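Local coordinates for conserved hypothetical protein (Staphylococcus aureus subsp. aureus, PDB 2AP3) that is of unknown function but belongs to a family of putative cell-wall binding lipoproteins and folds as an elongated bundle of long helices, at residues Glu44-Lys49 / Asp76-Glu81; Lys137-Ser142 / Gln169-Leu174; Lys144-Tyr149 / Glu162-Ile167. All coordinates share one frame; numbering follows the deposited sequence.

Contact 1 of 3, residues Glu44-Lys49 / Asp76-Glu81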
# COMPACT_ATOMS: atom_id res chain seq x y z
N GLU A 44 0.50 11.33 10.71
CA GLU A 44 0.61 11.96 12.02
C GLU A 44 1.90 11.53 12.72
O GLU A 44 2.61 12.36 13.29
CB GLU A 44 -0.62 11.66 12.88
CG GLU A 44 -1.94 12.18 12.31
CD GLU A 44 -2.17 13.66 12.54
OE1 GLU A 44 -1.40 14.28 13.30
OE2 GLU A 44 -3.15 14.21 11.96
N LEU A 45 2.22 10.23 12.63
CA LEU A 45 3.44 9.73 13.23
C LEU A 45 4.69 10.32 12.58
O LEU A 45 5.66 10.64 13.27
CB LEU A 45 3.46 8.20 13.17
CG LEU A 45 2.53 7.54 14.19
CD1 LEU A 45 2.26 6.08 13.79
CD2 LEU A 45 3.09 7.64 15.60
N ASP A 46 4.62 10.53 11.26
CA ASP A 46 5.75 11.11 10.50
C ASP A 46 5.94 12.56 10.97
O ASP A 46 7.08 13.02 11.12
CB ASP A 46 5.45 11.11 8.99
CG ASP A 46 5.59 9.73 8.33
OD1 ASP A 46 6.26 8.88 8.91
OD2 ASP A 46 5.06 9.54 7.21
N GLU A 47 4.84 13.27 11.22
CA GLU A 47 4.97 14.64 11.70
C GLU A 47 5.55 14.71 13.11
O GLU A 47 6.39 15.57 13.39
CB GLU A 47 3.63 15.38 11.62
CG GLU A 47 3.24 15.73 10.19
CD GLU A 47 4.33 16.52 9.45
OE1 GLU A 47 4.69 17.62 9.92
OE2 GLU A 47 4.82 16.04 8.41
N LYS A 48 5.18 13.75 13.96
CA LYS A 48 5.73 13.71 15.31
C LYS A 48 7.23 13.41 15.27
O LYS A 48 8.00 14.01 16.02
CB LYS A 48 5.00 12.67 16.15
CG LYS A 48 3.69 13.16 16.74
CD LYS A 48 3.10 12.07 17.61
CE LYS A 48 1.72 12.41 18.10
NZ LYS A 48 0.67 12.54 17.03
N LYS A 49 7.62 12.50 14.38
CA LYS A 49 9.04 12.15 14.17
C LYS A 49 9.82 13.39 13.82
O LYS A 49 10.86 13.64 14.43
CB LYS A 49 9.18 11.12 13.05
CG LYS A 49 10.61 10.62 12.87
CD LYS A 49 10.65 9.62 11.73
CE LYS A 49 12.06 9.20 11.34
NZ LYS A 49 12.74 10.28 10.56
N ASP A 76 8.67 1.80 15.63
CA ASP A 76 7.78 0.68 15.98
C ASP A 76 6.31 1.02 15.72
O ASP A 76 5.55 0.19 15.21
CB ASP A 76 7.96 0.22 17.44
CG ASP A 76 9.29 -0.42 17.68
OD1 ASP A 76 9.88 -1.00 16.74
OD2 ASP A 76 9.75 -0.37 18.84
N ASP A 77 5.92 2.24 16.06
CA ASP A 77 4.53 2.64 15.97
C ASP A 77 4.10 2.70 14.51
O ASP A 77 2.99 2.31 14.16
CB ASP A 77 4.34 4.04 16.61
CG ASP A 77 4.39 4.01 18.12
OD1 ASP A 77 4.35 2.91 18.71
OD2 ASP A 77 4.49 5.12 18.69
N ARG A 78 4.99 3.20 13.66
CA ARG A 78 4.67 3.28 12.24
C ARG A 78 4.56 1.89 11.63
O ARG A 78 3.62 1.59 10.90
CB ARG A 78 5.70 4.13 11.50
CG ARG A 78 5.52 5.62 11.83
CD ARG A 78 6.58 6.49 11.12
NE ARG A 78 7.93 6.33 11.66
CZ ARG A 78 9.02 6.16 10.92
NH1 ARG A 78 8.96 6.13 9.59
NH2 ARG A 78 10.20 6.05 11.53
N LEU A 79 5.50 1.01 11.97
CA LEU A 79 5.38 -0.37 11.50
C LEU A 79 4.12 -1.07 12.00
O LEU A 79 3.47 -1.83 11.24
CB LEU A 79 6.62 -1.15 11.93
CG LEU A 79 7.91 -0.77 11.22
CD1 LEU A 79 9.14 -1.30 11.96
CD2 LEU A 79 7.90 -1.24 9.72
N LYS A 80 3.75 -0.83 13.25
CA LYS A 80 2.57 -1.48 13.81
C LYS A 80 1.32 -0.98 13.07
O LYS A 80 0.46 -1.78 12.65
CB LYS A 80 2.48 -1.19 15.31
CG LYS A 80 1.29 -1.84 16.02
CD LYS A 80 1.28 -3.36 15.84
CE LYS A 80 2.51 -3.99 16.51
NZ LYS A 80 2.60 -5.48 16.32
N GLU A 81 1.22 0.33 12.89
CA GLU A 81 0.09 0.87 12.14
C GLU A 81 0.06 0.31 10.72
O GLU A 81 -1.00 -0.06 10.20
CB GLU A 81 0.13 2.41 12.17
CG GLU A 81 -1.11 3.10 11.62
CD GLU A 81 -2.42 2.72 12.31
OE1 GLU A 81 -2.45 2.39 13.53
OE2 GLU A 81 -3.45 2.80 11.62
O HOH W 1 6.78 6.48 7.68
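L45 and R78 make the apolar part of this contact: the two side chains lie alongside each other, pointing opposite ways. CB of L45 lies 3.6 Å from CG of R78, so the aliphatic stem of the arginine serves as a hydrophobic surface while its charged end travels on. The two methyls of L45 reach D77: CD2 stands 3.9 Å from CB of D77, and CD1 rests against the D77 carbonyl oxygen. A branched leucine suits this place, since one side chain spreads over two successive residues of the partner helix.

The polar part centres on the R78 guanidinium. The arginine runs extended and then bends at chi3 (-71°), which turns its flat end along the neighbouring helix. D46 OD1 is 3.9 Å from R78 NH1, a long salt bridge, with carboxylate and guanidinium planes 64° apart. A water bridges the pair, donating to D46 OD1 at 2.7 Å and accepting from NH1 in the guanidinium plane at 2.9 Å. Further partners fix the group's rotation: NE bonds to N74 OD1 and NH2 pairs with E143 of helix 109-150.

K49 contributes its methylenes. CD lies over one guanidinium face, 3.6 Å from R78 NH2. The bend at chi4 leaves K49 NZ 5.0 Å from R78 NH2, and the carboxylate of E143 probably offsets these like charges.

The segment axes approach to 10.2 Å at 172°, the nearly antiparallel pairing characteristic of adjacent helices in an up-and-down helical bundle, here helices 33-50 and 61-96.

Contact 2 of 3, residues Lys137-Ser142 / Gln169-Leu174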
# COMPACT_ATOMS: atom_id res chain seq x y z
N LYS A 137 8.62 -1.42 4.90
CA LYS A 137 9.16 -1.98 6.15
C LYS A 137 10.70 -1.94 6.23
O LYS A 137 11.27 -1.62 7.29
CB LYS A 137 8.65 -3.40 6.36
CG LYS A 137 7.16 -3.43 6.62
CD LYS A 137 6.68 -4.85 7.02
CE LYS A 137 6.58 -5.75 5.84
NZ LYS A 137 5.93 -7.02 6.32
N LYS A 138 11.36 -2.20 5.11
CA LYS A 138 12.82 -2.17 5.09
C LYS A 138 13.28 -0.75 5.44
O LYS A 138 14.20 -0.56 6.23
CB LYS A 138 13.34 -2.60 3.72
CG LYS A 138 14.82 -2.75 3.68
CD LYS A 138 15.28 -3.02 2.27
CE LYS A 138 16.77 -3.05 2.17
NZ LYS A 138 17.28 -4.29 2.76
N ALA A 139 12.63 0.23 4.83
CA ALA A 139 13.02 1.63 5.06
C ALA A 139 12.84 2.01 6.54
O ALA A 139 13.77 2.54 7.18
CB ALA A 139 12.23 2.55 4.15
N VAL A 140 11.66 1.76 7.11
CA VAL A 140 11.37 2.15 8.51
C VAL A 140 12.25 1.37 9.48
O VAL A 140 12.81 1.94 10.42
CB VAL A 140 9.87 1.99 8.86
CG1 VAL A 140 9.63 2.38 10.30
CG2 VAL A 140 9.04 2.83 7.94
N ASN A 141 12.46 0.09 9.19
CA ASN A 141 13.39 -0.68 9.98
C ASN A 141 14.81 -0.13 9.93
O ASN A 141 15.50 -0.15 10.95
CB ASN A 141 13.33 -2.15 9.62
CG ASN A 141 12.16 -2.87 10.30
OD1 ASN A 141 11.26 -3.44 9.65
ND2 ASN A 141 12.17 -2.83 11.61
N SER A 142 15.25 0.40 8.78
CA SER A 142 16.61 0.97 8.69
C SER A 142 16.75 2.28 9.48
O SER A 142 17.85 2.60 9.98
CB SER A 142 17.07 1.13 7.23
OG SER A 142 16.29 2.11 6.60
N GLN A 169 19.23 4.85 0.60
CA GLN A 169 19.13 3.90 -0.50
C GLN A 169 17.77 3.17 -0.45
O GLN A 169 17.12 2.91 -1.48
CB GLN A 169 20.26 2.87 -0.48
CG GLN A 169 20.26 1.96 -1.69
CD GLN A 169 20.12 2.74 -2.99
OE1 GLN A 169 20.95 3.61 -3.30
NE2 GLN A 169 19.06 2.46 -3.75
N ASN A 170 17.36 2.85 0.77
CA ASN A 170 16.08 2.19 0.98
C ASN A 170 14.92 3.05 0.55
O ASN A 170 13.93 2.53 0.02
CB ASN A 170 15.94 1.75 2.43
CG ASN A 170 16.92 0.67 2.79
OD1 ASN A 170 17.48 -0.00 1.90
ND2 ASN A 170 17.14 0.48 4.08
N TYR A 171 15.06 4.36 0.75
CA TYR A 171 14.00 5.28 0.29
C TYR A 171 14.00 5.45 -1.23
O TYR A 171 12.92 5.64 -1.81
CB TYR A 171 14.03 6.61 1.05
CG TYR A 171 13.28 6.50 2.35
CD1 TYR A 171 11.89 6.39 2.36
CD2 TYR A 171 13.94 6.42 3.57
CE1 TYR A 171 11.19 6.24 3.54
CE2 TYR A 171 13.26 6.28 4.76
CZ TYR A 171 11.87 6.19 4.74
OH TYR A 171 11.17 6.05 5.92
N LYS A 172 15.16 5.35 -1.87
CA LYS A 172 15.25 5.40 -3.34
C LYS A 172 14.49 4.22 -3.90
O LYS A 172 13.69 4.36 -4.82
CB LYS A 172 16.70 5.35 -3.84
CG LYS A 172 17.48 6.67 -3.73
CD LYS A 172 18.86 6.50 -4.33
CE LYS A 172 19.82 7.61 -3.84
NZ LYS A 172 19.92 8.78 -4.75
N LYS A 173 14.73 3.05 -3.32
CA LYS A 173 14.05 1.85 -3.72
C LYS A 173 12.54 1.92 -3.44
O LYS A 173 11.73 1.45 -4.25
CB LYS A 173 14.67 0.66 -3.02
CG LYS A 173 16.11 0.37 -3.43
CD LYS A 173 16.47 -1.07 -3.08
CE LYS A 173 16.60 -1.31 -1.57
NZ LYS A 173 16.22 -2.71 -1.22
N LEU A 174 12.16 2.49 -2.29
CA LEU A 174 10.75 2.61 -1.96
C LEU A 174 10.04 3.50 -2.99
O LEU A 174 8.91 3.18 -3.41
CB LEU A 174 10.54 3.12 -0.54
CG LEU A 174 9.11 3.46 -0.07
CD1 LEU A 174 8.19 2.23 -0.17
CD2 LEU A 174 9.13 4.09 1.31
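K138 and A139 meet N170 where helices 109-150 and 157-195 pack as an antiparallel pair of a helical bundle, their segment axes 8.8 Å apart at closest and crossing at -160°. K138 comes first along the chain. Its stem leaves with CG anti to the backbone N and stays extended as far as CE, crossing the N170 side chain almost perpendicularly; CE comes 3.1 Å from N170 OD1, and NZ then bends off at chi4. From the other helix K173 bends at chi3 and brings its NZ to 4.4 Å from K138 NZ. Two like charges so close probably repel to some degree, but both lysines are exposed, so solvent probably screens them.

A139 is buried and faces the partner helix directly. Its small side chain lets the backbones draw together, the CA atoms of A139 and N170 being 5.1 Å apart, and there is room for the N170 CB to settle against A139 CA. The methyl also sits over one face of the Y171 ring as a CH-pi contact, with A139 CB 3.9 Å from the ring centroid and nearly straight above the face. The phenol hydroxyl continues past it to a hydrogen bond with E143. V140 turns its CB away toward helix 61-96, where it packs on R78 and L79.

S142 closes the row. Its chi1 of 67° folds OG back over the backbone, from where the hydroxyl donates one turn back to A139 O at 2.6 Å. The same oxygen accepts from the buried N170 amide, lying almost in its plane: N170 ND2 to S142 OG is 3.1 Å, with an N-H...O angle of 159°.

Contact 3 of 3, residues Lys144-Tyr149 / Glu162-Ile167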
# COMPACT_ATOMS: atom_id res chain seq x y z
N LYS A 144 14.98 2.66 12.36
CA LYS A 144 15.09 2.06 13.67
C LYS A 144 16.53 1.62 14.00
O LYS A 144 17.04 1.85 15.10
CB LYS A 144 14.07 0.93 13.86
CG LYS A 144 14.11 0.35 15.31
CD LYS A 144 13.04 -0.72 15.58
CE LYS A 144 13.28 -1.44 16.92
NZ LYS A 144 12.22 -2.48 17.12
N THR A 145 17.21 1.00 13.03
CA THR A 145 18.60 0.58 13.20
C THR A 145 19.51 1.78 13.54
O THR A 145 20.35 1.70 14.43
CB THR A 145 19.05 -0.14 11.94
OG1 THR A 145 18.31 -1.36 11.84
CG2 THR A 145 20.53 -0.46 11.97
N LEU A 146 19.32 2.89 12.84
CA LEU A 146 20.09 4.09 13.18
C LEU A 146 19.75 4.55 14.61
O LEU A 146 20.66 4.88 15.37
CB LEU A 146 19.84 5.21 12.18
CG LEU A 146 20.38 6.60 12.53
CD1 LEU A 146 21.90 6.56 12.80
CD2 LEU A 146 20.05 7.62 11.45
N PHE A 147 18.47 4.57 14.96
CA PHE A 147 18.12 5.08 16.30
C PHE A 147 18.65 4.20 17.42
O PHE A 147 19.09 4.73 18.46
CB PHE A 147 16.61 5.33 16.43
CG PHE A 147 16.05 6.21 15.34
CD1 PHE A 147 16.77 7.30 14.86
CD2 PHE A 147 14.81 5.93 14.79
CE1 PHE A 147 16.26 8.12 13.82
CE2 PHE A 147 14.29 6.73 13.75
CZ PHE A 147 15.01 7.84 13.28
N LYS A 148 18.64 2.88 17.22
CA LYS A 148 19.23 1.97 18.20
C LYS A 148 20.72 2.24 18.38
O LYS A 148 21.25 2.18 19.50
CB LYS A 148 19.00 0.53 17.81
CG LYS A 148 17.58 0.05 18.07
CD LYS A 148 17.41 -1.48 17.80
CE LYS A 148 18.33 -2.39 18.64
NZ LYS A 148 18.15 -3.82 18.27
N TYR A 149 21.40 2.54 17.27
CA TYR A 149 22.81 2.87 17.34
C TYR A 149 23.05 4.13 18.19
O TYR A 149 23.98 4.20 18.98
CB TYR A 149 23.37 3.00 15.92
CG TYR A 149 24.79 3.53 15.84
CD1 TYR A 149 25.87 2.76 16.26
CD2 TYR A 149 25.03 4.79 15.33
CE1 TYR A 149 27.16 3.26 16.18
CE2 TYR A 149 26.34 5.30 15.23
CZ TYR A 149 27.40 4.52 15.67
OH TYR A 149 28.70 4.98 15.60
N GLU A 162 27.10 6.19 7.93
CA GLU A 162 27.06 4.86 7.31
C GLU A 162 25.66 4.29 7.40
O GLU A 162 25.17 3.65 6.46
CB GLU A 162 28.05 3.94 8.01
CG GLU A 162 28.14 2.52 7.45
CD GLU A 162 29.02 1.62 8.29
OE1 GLU A 162 29.76 2.14 9.17
OE2 GLU A 162 28.97 0.39 8.09
N LYS A 163 24.98 4.54 8.51
CA LYS A 163 23.61 4.05 8.65
C LYS A 163 22.60 4.89 7.88
O LYS A 163 21.55 4.38 7.43
CB LYS A 163 23.27 3.90 10.13
CG LYS A 163 24.15 2.83 10.75
CD LYS A 163 24.04 2.74 12.25
CE LYS A 163 25.25 1.99 12.84
NZ LYS A 163 25.59 0.71 12.16
N SER A 164 22.92 6.17 7.74
CA SER A 164 22.12 7.12 6.98
C SER A 164 22.07 6.81 5.48
O SER A 164 21.00 6.86 4.87
CB SER A 164 22.67 8.52 7.18
OG SER A 164 22.30 9.01 8.44
N LYS A 165 23.23 6.53 4.89
CA LYS A 165 23.25 6.14 3.47
C LYS A 165 22.33 4.94 3.16
O LYS A 165 21.63 4.94 2.13
CB LYS A 165 24.69 5.93 2.93
CG LYS A 165 25.61 5.07 3.80
CD LYS A 165 26.86 4.57 3.05
CE LYS A 165 27.82 3.85 4.00
NZ LYS A 165 28.76 2.90 3.34
N ALA A 166 22.28 3.95 4.05
CA ALA A 166 21.39 2.79 3.88
C ALA A 166 19.91 3.21 3.90
O ALA A 166 19.12 2.74 3.07
CB ALA A 166 21.66 1.76 4.94
N ILE A 167 19.56 4.08 4.84
CA ILE A 167 18.22 4.68 4.87
C ILE A 167 17.92 5.38 3.52
O ILE A 167 16.89 5.12 2.90
CB ILE A 167 18.04 5.67 6.05
CG1 ILE A 167 18.23 4.93 7.36
CG2 ILE A 167 16.68 6.35 6.00
CD1 ILE A 167 18.37 5.86 8.58
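L146 and K163 mark the nearest backbone approach, with CA atoms 5.7 Å apart, between two helical segments running at 166° to each other with axes 9.5 Å apart at closest. K163 carries most of the contact. Its chain runs extended across the gap, CB passing 4.0 Å from L146 CD1, and its CD-CE bond then lies nearly parallel to the plane of the Y149 ring. CE stands over one face of that ring, 3.4 Å from Y149 CG and displaced toward the rim, a CH-pi contact. The bend at chi4 (-48°) turns the ammonium away from the ring plane, yet still over the face: K163 NZ lies 4.9 Å from the ring centroid and 23° off its normal, a cation-pi interaction. Lysine suits this partly exposed place because its methylenes can cover the aromatic while the charge stays near the surface. At the far end of the ring, Y149 OH bonds to the backbone N of T156 in the turn between the helices.

L146 supplies the apolar counterpart. Its CD2 is 3.8 Å from I167 CD1, the two side chains meeting crosswise, and the same methyl touches S164 OG, whose hydroxyl is hydrogen-bonded to V160 O within its own helix.

Contact 3 thus joins the end of helix 109-150 to the start of helix 157-195, close to their connecting turn. On the side toward helix 61-96, F147 packs on L71 and I72, while K144 forms a salt bridge with D76.

In the fold
Contacts 2 and 3 lie along the same antiparallel pair, helices 109-150 and 157-195, with centres about 11 Å apart; the chain closes contact 3 within the span that contact 2 brackets, as in any helical hairpin, where pairs nearer the turn are closer in sequence. Contact 1 comes earlier in the chain, joining helices 33-50 and 61-96, and its centre is about 15 Å from that of contact 2 and 17 Å from that of contact 3. Contact 1 pairs one hairpin and contacts 2 and 3 the other; the packing of helix 61-96 on helix 109-150, with L79 against K137 among its pairs, joins them into one elongated bundle.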